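Local coordinates for Lin2722 protein (Listeria innocua, PDB 3DS8), which is of unknown function but has the fold of the alpha/beta hydrolase clan and is probably a hydrolase with a serine nucleophile, at residues Asp24-Met27 and Asn28-Ser32; Val191-Ile194 and Ser195-Thr199; Leu201-Pro204 and Gly205-Ala209; Asp219-His222 and Gln223-His226. All coordinates share one frame; numbering follows the deposited sequence.

Contact 1 (Asp24-Met27 and Asn28-Ser32); sequences DQLM and NEYRS. With SO4 (sulfate ion), chain E.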
loop_
_atom_site.group_PDB
_atom_site.type_symbol
_atom_site.label_atom_id
_atom_site.label_comp_id
_atom_site.label_asym_id
_atom_site.label_seq_id
_atom_site.Cartn_x
_atom_site.Cartn_y
_atom_site.Cartn_z
ATOM N N ASP A 24 -9.521 -5.583 12.249
ATOM C CA ASP A 24 -10.631 -6.076 13.056
ATOM C C ASP A 24 -11.879 -6.295 12.189
ATOM O O ASP A 24 -12.598 -7.254 12.380
ATOM C CB ASP A 24 -10.957 -5.116 14.217
ATOM C CG ASP A 24 -9.934 -5.184 15.374
ATOM O OD1 ASP A 24 -9.036 -6.072 15.357
ATOM O OD2 ASP A 24 -10.059 -4.339 16.308
ATOM N N GLN A 25 -12.141 -5.389 11.249
ATOM C CA GLN A 25 -13.250 -5.568 10.337
ATOM C C GLN A 25 -13.059 -6.842 9.457
ATOM O O GLN A 25 -13.987 -7.636 9.292
ATOM C CB GLN A 25 -13.489 -4.323 9.499
ATOM C CG GLN A 25 -14.269 -3.248 10.240
ATOM C CD GLN A 25 -14.675 -2.089 9.350
ATOM O OE1 GLN A 25 -14.156 -0.991 9.526
ATOM N NE2 GLN A 25 -15.518 -2.338 8.366
ATOM N N LEU A 26 -11.867 -7.038 8.929
ATOM C CA LEU A 26 -11.600 -8.222 8.107
ATOM C C LEU A 26 -11.735 -9.511 8.915
ATOM O O LEU A 26 -12.289 -10.501 8.411
ATOM C CB LEU A 26 -10.210 -8.159 7.492
ATOM C CG LEU A 26 -9.989 -7.081 6.448
ATOM C CD1 LEU A 26 -8.499 -7.038 6.078
ATOM C CD2 LEU A 26 -10.858 -7.271 5.213
HETATM N N MSE A 27 -11.287 -9.495 10.191
HETATM C CA MSE A 27 -11.330 -10.675 11.025
HETATM C C MSE A 27 -12.668 -10.906 11.743
HETATM O O MSE A 27 -13.016 -12.057 12.048
HETATM C CB MSE A 27 -10.166 -10.640 12.042
HETATM C CG MSE A 27 -8.885 -10.726 11.286
HETATM SE SE MSE A 27 -7.390 -10.743 12.502
HETATM C CE MSE A 27 -7.626 -12.547 13.269
ATOM N N ASN A 28 -13.409 -9.839 12.045
ATOM C CA ASN A 28 -14.532 -9.971 12.959
ATOM C C ASN A 28 -15.879 -9.787 12.275
ATOM O O ASN A 28 -16.886 -10.349 12.718
ATOM C CB ASN A 28 -14.422 -8.981 14.145
ATOM C CG ASN A 28 -13.196 -9.218 15.015
ATOM O OD1 ASN A 28 -12.540 -10.266 14.943
ATOM N ND2 ASN A 28 -12.833 -8.200 15.804
ATOM N N GLU A 29 -15.923 -8.953 11.254
ATOM C CA GLU A 29 -17.167 -8.624 10.573
ATOM C C GLU A 29 -17.273 -9.214 9.195
ATOM O O GLU A 29 -18.201 -9.955 8.915
ATOM C CB GLU A 29 -17.341 -7.128 10.548
ATOM C CG GLU A 29 -17.671 -6.660 11.957
ATOM C CD GLU A 29 -18.025 -5.268 11.973
ATOM O OE1 GLU A 29 -17.105 -4.458 12.269
ATOM O OE2 GLU A 29 -19.215 -5.007 11.670
ATOM N N TYR A 30 -16.309 -8.918 8.345
ATOM C CA TYR A 30 -16.248 -9.594 7.051
ATOM C C TYR A 30 -15.927 -11.078 7.261
ATOM O O TYR A 30 -16.501 -11.928 6.579
ATOM C CB TYR A 30 -15.234 -8.990 6.150
ATOM C CG TYR A 30 -15.537 -7.602 5.676
ATOM C CD1 TYR A 30 -16.539 -7.398 4.723
ATOM C CD2 TYR A 30 -14.826 -6.507 6.140
ATOM C CE1 TYR A 30 -16.805 -6.133 4.246
ATOM C CE2 TYR A 30 -15.090 -5.216 5.636
ATOM C CZ TYR A 30 -16.075 -5.057 4.688
ATOM O OH TYR A 30 -16.369 -3.795 4.204
ATOM N N ARG A 31 -15.034 -11.347 8.219
ATOM C CA ARG A 31 -14.566 -12.693 8.548
ATOM C C ARG A 31 -13.990 -13.359 7.310
ATOM O O ARG A 31 -14.173 -14.564 7.114
ATOM C CB ARG A 31 -15.661 -13.540 9.206
ATOM C CG ARG A 31 -16.040 -12.993 10.534
ATOM C CD ARG A 31 -16.983 -13.877 11.296
ATOM N NE ARG A 31 -18.344 -13.902 10.786
ATOM C CZ ARG A 31 -19.320 -13.062 11.130
ATOM N NH1 ARG A 31 -19.108 -12.045 11.953
ATOM N NH2 ARG A 31 -20.522 -13.261 10.657
ATOM N N SER A 32 -13.245 -12.559 6.534
ATOM C CA SER A 32 -12.521 -13.044 5.342
ATOM C C SER A 32 -11.098 -13.479 5.690
ATOM O O SER A 32 -10.462 -14.207 4.908
ATOM C CB SER A 32 -12.486 -11.974 4.252
ATOM O OG SER A 32 -12.142 -10.707 4.772
HETATM S S SO4 E . -19.706 -16.177 8.343
HETATM O O1 SO4 E . -19.673 -15.512 7.029
HETATM O O2 SO4 E . -20.834 -15.626 9.106
HETATM O O3 SO4 E . -19.941 -17.643 8.257
HETATM O O4 SO4 E . -18.394 -15.998 9.010
HETATM O O HOH W 1 -10.322 -8.203 17.186
HETATM O O HOH W 2 -17.076 -2.122 6.111
#

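Contact 2 (Val191-Ile194 and Ser195-Thr199); sequences VPTI and SSLAT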
loop_
_atom_site.group_PDB
_atom_site.type_symbol
_atom_site.label_atom_id
_atom_site.label_comp_id
_atom_site.label_asym_id
_atom_site.label_seq_id
_atom_site.Cartn_x
_atom_site.Cartn_y
_atom_site.Cartn_z
ATOM N N VAL A 191 -1.061 15.628 2.178
ATOM C CA VAL A 191 -0.663 15.206 0.833
ATOM C C VAL A 191 -1.611 15.797 -0.236
ATOM O O VAL A 191 -2.824 15.561 -0.188
ATOM C CB VAL A 191 -0.673 13.650 0.730
ATOM C CG1 VAL A 191 -0.264 13.138 -0.728
ATOM C CG2 VAL A 191 0.214 12.987 1.833
ATOM N N PRO A 192 -1.049 16.453 -1.266
ATOM C CA PRO A 192 -1.881 16.850 -2.406
ATOM C C PRO A 192 -2.530 15.615 -3.016
ATOM O O PRO A 192 -1.903 14.568 -3.199
ATOM C CB PRO A 192 -0.884 17.533 -3.364
ATOM C CG PRO A 192 0.255 17.932 -2.487
ATOM C CD PRO A 192 0.342 16.877 -1.438
ATOM N N THR A 193 -3.799 15.748 -3.348
ATOM C CA THR A 193 -4.562 14.641 -3.878
ATOM C C THR A 193 -3.889 14.030 -5.083
ATOM O O THR A 193 -3.782 12.805 -5.202
ATOM C CB THR A 193 -6.000 15.114 -4.225
ATOM O OG1 THR A 193 -6.570 15.750 -3.083
ATOM C CG2 THR A 193 -6.837 13.960 -4.632
ATOM N N ILE A 194 -3.332 14.890 -5.938
ATOM C CA ILE A 194 -2.651 14.405 -7.115
ATOM C C ILE A 194 -1.400 13.549 -6.804
ATOM O O ILE A 194 -1.106 12.598 -7.508
ATOM C CB ILE A 194 -2.324 15.568 -8.051
ATOM C CG1 ILE A 194 -3.645 15.970 -8.767
ATOM C CG2 ILE A 194 -1.189 15.222 -9.060
ATOM C CD1 ILE A 194 -3.649 17.290 -9.292
ATOM N N SER A 195 -0.670 13.917 -5.766
ATOM C CA SER A 195 0.512 13.151 -5.309
ATOM C C SER A 195 0.090 11.757 -4.940
ATOM O O SER A 195 0.754 10.782 -5.290
ATOM C CB SER A 195 1.177 13.813 -4.123
ATOM O OG SER A 195 2.316 13.063 -3.713
ATOM N N SER A 196 -1.037 11.646 -4.253
ATOM C CA SER A 196 -1.570 10.316 -3.869
ATOM C C SER A 196 -2.172 9.466 -5.001
ATOM O O SER A 196 -2.469 8.277 -4.795
ATOM C CB SER A 196 -2.530 10.436 -2.660
ATOM O OG SER A 196 -3.367 11.525 -2.734
ATOM N N LEU A 197 -2.312 10.070 -6.191
ATOM C CA LEU A 197 -2.758 9.388 -7.393
ATOM C C LEU A 197 -1.690 9.291 -8.462
ATOM O O LEU A 197 -1.970 8.798 -9.553
ATOM C CB LEU A 197 -3.947 10.128 -7.963
ATOM C CG LEU A 197 -5.217 10.219 -7.118
ATOM C CD1 LEU A 197 -6.153 11.256 -7.819
ATOM C CD2 LEU A 197 -5.887 8.875 -6.912
ATOM N N ALA A 198 -0.467 9.696 -8.143
ATOM C CA ALA A 198 0.567 9.838 -9.175
ATOM C C ALA A 198 1.054 8.483 -9.704
ATOM O O ALA A 198 1.696 8.423 -10.743
ATOM C CB ALA A 198 1.693 10.715 -8.687
ATOM N N THR A 199 0.670 7.395 -9.029
ATOM C CA THR A 199 0.713 6.048 -9.589
ATOM C C THR A 199 0.139 5.968 -11.002
ATOM O O THR A 199 0.526 5.099 -11.767
ATOM C CB THR A 199 -0.036 5.046 -8.676
ATOM O OG1 THR A 199 -1.160 5.696 -8.061
ATOM C CG2 THR A 199 0.920 4.511 -7.563
#

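Contact 3 (Leu201-Pro204 and Gly205-Ala209); sequences LFMP and GSAKA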
loop_
_atom_site.group_PDB
_atom_site.type_symbol
_atom_site.label_atom_id
_atom_site.label_comp_id
_atom_site.label_asym_id
_atom_site.label_seq_id
_atom_site.Cartn_x
_atom_site.Cartn_y
_atom_site.Cartn_z
ATOM N N LEU A 201 0.860 7.553 -13.444
ATOM C CA LEU A 201 1.921 7.799 -14.410
ATOM C C LEU A 201 2.920 6.652 -14.587
ATOM O O LEU A 201 3.787 6.732 -15.464
ATOM C CB LEU A 201 2.639 9.093 -14.057
ATOM C CG LEU A 201 1.688 10.307 -13.915
ATOM C CD1 LEU A 201 2.461 11.522 -13.716
ATOM C CD2 LEU A 201 0.743 10.473 -15.116
ATOM N N PHE A 202 2.783 5.583 -13.810
ATOM C CA PHE A 202 3.696 4.459 -13.939
ATOM C C PHE A 202 3.071 3.078 -13.738
ATOM O O PHE A 202 3.628 2.085 -14.231
ATOM C CB PHE A 202 4.962 4.669 -13.054
ATOM C CG PHE A 202 4.720 4.679 -11.570
ATOM C CD1 PHE A 202 4.865 3.520 -10.823
ATOM C CD2 PHE A 202 4.417 5.856 -10.888
ATOM C CE1 PHE A 202 4.679 3.516 -9.487
ATOM C CE2 PHE A 202 4.235 5.846 -9.529
ATOM C CZ PHE A 202 4.360 4.686 -8.820
HETATM N N MSE A 203 1.900 2.996 -13.096
HETATM C CA MSE A 203 1.299 1.683 -12.918
HETATM C C MSE A 203 0.483 1.167 -14.123
HETATM O O MSE A 203 0.604 -0.019 -14.485
HETATM C CB MSE A 203 0.504 1.631 -11.629
HETATM C CG MSE A 203 1.380 1.754 -10.424
HETATM SE SE MSE A 203 2.620 0.198 -10.320
HETATM C CE MSE A 203 3.085 0.341 -8.405
ATOM N N PRO A 204 -0.345 2.017 -14.748
ATOM C CA PRO A 204 -1.076 1.514 -15.927
ATOM C C PRO A 204 -0.159 0.909 -17.001
ATOM O O PRO A 204 0.820 1.515 -17.351
ATOM C CB PRO A 204 -1.760 2.768 -16.479
ATOM C CG PRO A 204 -1.896 3.681 -15.266
ATOM C CD PRO A 204 -0.727 3.400 -14.399
ATOM N N GLY A 205 -0.478 -0.273 -17.509
ATOM C CA GLY A 205 0.309 -0.885 -18.587
ATOM C C GLY A 205 1.554 -1.618 -18.076
ATOM O O GLY A 205 2.261 -2.293 -18.875
ATOM N N SER A 206 1.879 -1.412 -16.803
ATOM C CA SER A 206 2.930 -2.168 -16.104
ATOM C C SER A 206 2.236 -3.229 -15.230
ATOM O O SER A 206 2.489 -4.420 -15.313
ATOM C CB SER A 206 3.762 -1.203 -15.242
ATOM O OG SER A 206 4.217 -0.085 -16.018
ATOM N N ALA A 207 1.378 -2.752 -14.353
ATOM C CA ALA A 207 0.547 -3.605 -13.511
ATOM C C ALA A 207 -0.600 -4.171 -14.321
ATOM O O ALA A 207 -1.024 -3.558 -15.328
ATOM C CB ALA A 207 0.012 -2.779 -12.377
ATOM N N LYS A 208 -1.133 -5.310 -13.882
ATOM C CA LYS A 208 -2.325 -5.877 -14.486
ATOM C C LYS A 208 -3.545 -4.968 -14.250
ATOM O O LYS A 208 -4.340 -4.743 -15.159
ATOM C CB LYS A 208 -2.603 -7.274 -13.951
ATOM C CG LYS A 208 -3.800 -7.901 -14.585
ATOM C CD LYS A 208 -3.914 -9.320 -14.242
ATOM C CE LYS A 208 -4.329 -9.522 -12.810
ATOM N NZ LYS A 208 -4.537 -10.984 -12.508
ATOM N N ALA A 209 -3.668 -4.432 -13.047
ATOM C CA ALA A 209 -4.800 -3.605 -12.698
ATOM C C ALA A 209 -4.317 -2.368 -11.978
ATOM O O ALA A 209 -3.373 -2.404 -11.187
ATOM C CB ALA A 209 -5.782 -4.367 -11.814
#

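Contact 4 (Asp219-His222 and Gln223-His226); sequences DAVH and QTLH. With SO4 (sulfate ion), chain B.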
loop_
_atom_site.group_PDB
_atom_site.type_symbol
_atom_site.label_atom_id
_atom_site.label_comp_id
_atom_site.label_asym_id
_atom_site.label_seq_id
_atom_site.Cartn_x
_atom_site.Cartn_y
_atom_site.Cartn_z
ATOM N N ASP A 219 -13.971 14.534 6.298
ATOM C CA ASP A 219 -13.642 13.218 6.882
ATOM C C ASP A 219 -12.494 12.454 6.204
ATOM O O ASP A 219 -12.059 11.419 6.716
ATOM C CB ASP A 219 -14.874 12.316 6.996
ATOM C CG ASP A 219 -15.576 12.030 5.660
ATOM O OD1 ASP A 219 -15.003 12.229 4.561
ATOM O OD2 ASP A 219 -16.772 11.610 5.734
ATOM N N ALA A 220 -12.031 12.949 5.051
ATOM C CA ALA A 220 -10.998 12.277 4.288
ATOM C C ALA A 220 -9.608 12.743 4.676
ATOM O O ALA A 220 -8.688 12.695 3.857
ATOM C CB ALA A 220 -11.235 12.494 2.786
ATOM N N VAL A 221 -9.452 13.216 5.903
ATOM C CA VAL A 221 -8.162 13.772 6.321
ATOM C C VAL A 221 -7.090 12.709 6.415
ATOM O O VAL A 221 -7.357 11.564 6.745
ATOM C CB VAL A 221 -8.259 14.529 7.639
ATOM C CG1 VAL A 221 -9.073 15.793 7.437
ATOM C CG2 VAL A 221 -8.817 13.660 8.745
ATOM N N HIS A 222 -5.865 13.118 6.118
ATOM C CA HIS A 222 -4.716 12.232 5.974
ATOM C C HIS A 222 -4.564 11.241 7.124
ATOM O O HIS A 222 -4.401 10.049 6.887
ATOM C CB HIS A 222 -3.417 13.059 5.877
ATOM C CG HIS A 222 -2.229 12.240 5.518
ATOM N ND1 HIS A 222 -2.104 11.616 4.288
ATOM C CD2 HIS A 222 -1.110 11.935 6.218
ATOM C CE1 HIS A 222 -0.963 10.950 4.260
ATOM N NE2 HIS A 222 -0.345 11.118 5.419
ATOM N N GLN A 223 -4.616 11.756 8.345
ATOM C CA GLN A 223 -4.216 11.041 9.544
ATOM C C GLN A 223 -5.077 9.776 9.797
ATOM O O GLN A 223 -4.584 8.785 10.366
ATOM C CB GLN A 223 -4.298 11.989 10.752
ATOM C CG GLN A 223 -3.212 13.051 10.774
ATOM C CD GLN A 223 -3.453 14.350 9.933
ATOM O OE1 GLN A 223 -4.393 14.469 9.139
ATOM N NE2 GLN A 223 -2.558 15.350 10.160
ATOM N N THR A 224 -6.332 9.831 9.366
ATOM C CA THR A 224 -7.290 8.756 9.596
ATOM C C THR A 224 -7.872 8.148 8.308
ATOM O O THR A 224 -8.906 7.447 8.318
ATOM C CB THR A 224 -8.390 9.251 10.553
ATOM O OG1 THR A 224 -8.988 10.470 10.083
ATOM C CG2 THR A 224 -7.763 9.499 11.934
ATOM N N LEU A 225 -7.246 8.426 7.172
ATOM C CA LEU A 225 -7.814 8.008 5.893
ATOM C C LEU A 225 -7.928 6.461 5.757
ATOM O O LEU A 225 -8.818 5.937 5.103
ATOM C CB LEU A 225 -6.997 8.598 4.723
ATOM C CG LEU A 225 -7.569 8.391 3.319
ATOM C CD1 LEU A 225 -8.939 9.040 3.150
ATOM C CD2 LEU A 225 -6.526 8.917 2.260
ATOM N N HIS A 226 -6.997 5.759 6.382
ATOM C CA HIS A 226 -7.020 4.273 6.489
ATOM C C HIS A 226 -8.110 3.716 7.442
ATOM O O HIS A 226 -8.253 2.487 7.533
ATOM C CB HIS A 226 -5.670 3.779 6.935
ATOM C CG HIS A 226 -5.297 4.227 8.308
ATOM N ND1 HIS A 226 -5.219 5.556 8.662
ATOM C CD2 HIS A 226 -4.969 3.521 9.413
ATOM C CE1 HIS A 226 -4.890 5.646 9.938
ATOM N NE2 HIS A 226 -4.748 4.425 10.426
HETATM S S SO4 B . 3.453 9.846 5.891
HETATM O O1 SO4 B . 3.413 10.029 4.423
HETATM O O2 SO4 B . 2.270 10.407 6.518
HETATM O O3 SO4 B . 3.479 8.420 6.241
HETATM O O4 SO4 B . 4.671 10.546 6.397
HETATM O O HOH W 3 -9.760 10.315 7.376
#

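Contact 1 (Asp24-Met27 and Asn28-Ser32)
Q25 and Y30 meet in the wide pi-type turn at the C-terminal end of helix 20-30. The carbonyl of Q25 takes two backbone donors: Y30 N at 2.8 Å to Q25 O, nearly in line with the carbonyl, and E29 N at 3.1 Å to Q25 O, from a more tilted direction. The Y30 ring then runs alongside the Q25 side chain, pointing the same way, with ring and amide planes only 10° apart and Q25 NE2 4.0 Å from Y30 CE2. A water between Q25 NE2 and Y30 OH joins their ends, its bond to the amide being weak. L26 CD2 packs 4.1 Å from Y30 CD2, and Y236 of helix 229-240 stacks on the tyrosine ring and also touches L26. A second water, weakly bound to D24 OD1, links that carboxylate to N28 ND2. R31 leaves the helix with a phi of 56°, and beyond it S32 N reaches back to L26 O at 2.9 Å. The R31 chain bends at chi3 (-73°), which lets NH1 donate to N28 O at 2.9 Å while two other nitrogens hold a sulfate, NE to O4 at 2.7 Å and NH2 to O2 at 2.8 Å. The i-to-i+5 bond of the pi-type turn, with R31 in the left-handed region just after it, makes this a helix C-terminal cap.

Contact 2 (Val191-Ile194 and Ser195-Thr199)
T193 O receives the hydroxyl of S196, OG lying 2.8 Å from it and tilted off the carbonyl plane. The S196 chi1 of 41° places OG between its own backbone N and carbonyl carbon, on the side of T193 O. The backbone bond of the same residue, S196 N to P192 O at 3.2 Å, approaches almost end-on to the carbonyl, so S196 is tied back to two consecutive residues. These bonds wind the single turn of helix 193-196, a short and weakly bonded element in the beta-alpha-beta crossover from strand 173-180 to strand 209-216. After it L197 N donates to I194 O at 3.1 Å, from well above the carbonyl plane rather than toward a lone pair. V191, just ahead of the turn, folds CG1, anti to the backbone N (chi1 179°), onto its last residues, 3.7 Å from S195 CB and 4.0 Å from S196 CB. S195 OG is held elsewhere, by D136 O and N135 N, and T193 OG1 by G179 O, which satisfies both buried hydroxyls. On the side of the sheet, L197 CG sits 3.5 Å from T193 O and L197 CD1 4.2 Å from T193 CG2, and the leucine side chain continues onto A178, E212 and I214 of the two flanking strands.

Contact 3 (Leu201-Pro204 and Gly205-Ala209)
From M203 to S206 the backbone makes a type II beta turn, with P204 and G205 at its two corners and S206 N donating to M203 O at 3.0 Å. G205 has a phi of 83°, a backbone region that suits glycine. The same M203 carbonyl also takes A207 N, at 2.8 Å between A207 N and M203 O. The two donors come from different directions: A207 N lies in the carbonyl plane, whereas S206 N stands 42° out of it. The S206 side chain adds a third tie, one residue further back. With chi1 at -52° its hydroxyl sits beside the backbone N, and OG donates to F202 O at 2.9 Å, nearly end-on to that carbonyl. S206 CB lies close to both carbonyl oxygens, 3.4 Å from F202 O. A weak bond from Q165 reaches the same hydroxyl. A207 CB turns in toward M203, lying 3.5 Å from M203 O and 4.5 Å from M203 SE, the selenium of a selenomethionine. The CB of M203 leaves on the side away from the turn, and its side chain packs on T109 of helix 103-114 and on Y210. The F202 side chain also starts away from the turn; its ring meets that of F161 at a shallow angle between the planes, and it also touches T109 and E113. P204 rests on Y210. A proline-glycine pair at the corners is the classic sequence of a type II turn, used here to bring the chain from helix 193-196 into strand 209-216 of the central alpha/beta hydrolase sheet.

Contact 4 (Asp219-His222 and Gln223-His226)
The H222 imidazole, which the backbone N of Q223 approaches obliquely, meets a sulfate at its edge: NE2 donates to sulfate O2 in the ring plane, 2.9 Å away and at a fairly straight 162°. Elsewhere on its rim, ND1 is hydrogen-bonded to D188 OD2. The H226 ring likewise has Q223 O at its edge, in plane, and H101 stacks on it. H222, D188 and S102, the last in what looks like a GxSxG nucleophile elbow, are consistent with the Ser-His-Asp triad of alpha/beta hydrolases, and the sulfate, also held by S12 and by N103 N, probably marks the substrate pocket. L225 N donates to H222 O at 3.3 Å from above the carbonyl plane, and T224 N makes a weak bond to V221 O. The Q223 chain bends at chi2 (84°), which brings OE1 back to 3.7 Å from H222 CB. V221 and T224 run side by side, V221 CG2 being 3.5 Å from T224 OG1. One water pins this side by donating to D219 O at 2.6 Å and V221 O at 2.8 Å while accepting from T224 OG1. L225 CD1 packs 4.2 Å from A220 CB and covers A220 O, a buried carbonyl without a polar partner.

The four contacts follow one another along the chain, each closing a local turn before the next opens; none nests or crosses. Contact 1 ends helix 20-30 at the surface, packed against helix 229-240, and lies across the chain's centre from contact 2, about 29 Å between centres. Contacts 2 and 3 both belong to the connection from strand 173-180 to strand 209-216 and touch where T199 O lies 3.4 Å from P204 CD. Contact 4 follows strand 209-216 and leads toward helix 229-240. It meets contact 2 through V191 CG2, 3.4 Å from H222 CE1, which sets the start of contact 2 beside the probable active site.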